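TATA-box-binding protein (Sulfolobus acidocaldarius, PDB 1MP9) probably binds the TATA box of archaeal promoters as a general transcription factor, helping to activate genes transcribed by RNA polymerase. Local coordinates at residues 59-62 with 68-71. Sequence-based numbering, arbitrary orientation.
Sequences ITSL and KMVV
M69 opens the contact by laying its side chain alongside the hydroxyl of S61 on the facing strand, in the antiparallel beta hairpin that strands 59-63 and 68-72 form within the first repeat of the TBP saddle. CG of M69 stands anti to the backbone N (chi1 -179°), which swings it across toward the facing strand until M69 CG meets S61 OG at a tight 3.0 Å. M69 SD follows at 3.2 Å from S61 OG. Both side chains lie on the helix-covered face, where I87 of helix 77-93 packs on the two residues. The main chain of M69 takes part as well, its CA directing a CH...O contact at the carbonyl oxygen of L62.

Next comes V70, whose backbone makes a pair of hydrogen bonds with L62: V70 N to L62 O at 2.8 Å, and L62 N to V70 O at 2.7 Å. Both are nearly straight, and each N-H meets its acceptor in the carbonyl plane. The side chains of this pair project from the other face of the sheet, the concave one that binds DNA in TBP relatives. L62 CB and V70 CB sit 4.3 Å apart, and F126 of the second subunit packs on both residues.

V71 returns to the helix side, opposite S61 in a non-hydrogen-bonded pair. Its two methyls divide the work. V71 CG1 meets I59 CG2 at 3.6 Å, extending the apolar layer beneath helix 77-93, where A83 also touches I59. V71 CG2 turns instead to S61 OG, a buried hydroxyl with no hydrogen-bond partner in the model, and approaches that oxygen to 3.8 Å.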
# COMPACT_ATOMS: atom_id res chain seq x y z
N ILE A 59 -8.30 -5.30 -23.76
CA ILE A 59 -6.90 -4.93 -23.60
C ILE A 59 -6.68 -3.51 -24.08
O ILE A 59 -7.30 -3.10 -25.06
CB ILE A 59 -5.98 -5.83 -24.45
CG1 ILE A 59 -6.16 -7.29 -24.06
CG2 ILE A 59 -4.53 -5.41 -24.26
CD1 ILE A 59 -5.61 -7.61 -22.69
N THR A 60 -5.83 -2.76 -23.38
CA THR A 60 -5.53 -1.42 -23.84
C THR A 60 -4.05 -1.33 -24.07
O THR A 60 -3.24 -1.83 -23.30
CB THR A 60 -5.98 -0.34 -22.86
OG1 THR A 60 -7.41 -0.34 -22.79
CG2 THR A 60 -5.52 1.07 -23.36
N SER A 61 -3.70 -0.70 -25.18
CA SER A 61 -2.30 -0.52 -25.52
C SER A 61 -2.06 0.97 -25.65
O SER A 61 -2.81 1.66 -26.34
CB SER A 61 -1.98 -1.22 -26.83
OG SER A 61 -0.58 -1.15 -27.09
N LEU A 62 -1.05 1.48 -24.97
CA LEU A 62 -0.71 2.91 -25.06
C LEU A 62 0.61 2.93 -25.82
O LEU A 62 1.59 2.33 -25.36
CB LEU A 62 -0.53 3.51 -23.66
CG LEU A 62 -1.72 3.24 -22.72
CD1 LEU A 62 -1.41 3.74 -21.34
CD2 LEU A 62 -2.98 3.95 -23.26
N LYS A 68 7.92 2.81 -27.39
CA LYS A 68 7.61 2.02 -26.21
C LYS A 68 6.11 1.83 -26.22
O LYS A 68 5.35 2.78 -26.46
CB LYS A 68 8.00 2.75 -24.93
CG LYS A 68 7.69 1.90 -23.69
CD LYS A 68 7.40 2.73 -22.44
CE LYS A 68 8.59 3.52 -21.95
NZ LYS A 68 8.30 4.09 -20.59
N MET A 69 5.66 0.61 -25.97
CA MET A 69 4.23 0.38 -25.91
C MET A 69 3.89 -0.21 -24.52
O MET A 69 4.57 -1.10 -24.02
CB MET A 69 3.85 -0.57 -27.05
CG MET A 69 2.38 -0.90 -27.16
SD MET A 69 2.08 -1.68 -28.80
CE MET A 69 2.82 -3.33 -28.50
N VAL A 70 2.86 0.34 -23.87
CA VAL A 70 2.44 -0.20 -22.58
C VAL A 70 1.14 -0.95 -22.85
O VAL A 70 0.22 -0.39 -23.42
CB VAL A 70 2.18 0.91 -21.55
CG1 VAL A 70 1.60 0.27 -20.25
CG2 VAL A 70 3.51 1.66 -21.21
N VAL A 71 1.08 -2.22 -22.44
CA VAL A 71 -0.10 -3.05 -22.64
C VAL A 71 -0.69 -3.42 -21.29
O VAL A 71 0.02 -3.93 -20.40
CB VAL A 71 0.27 -4.31 -23.45
CG1 VAL A 71 -0.95 -5.21 -23.65
CG2 VAL A 71 0.82 -3.86 -24.82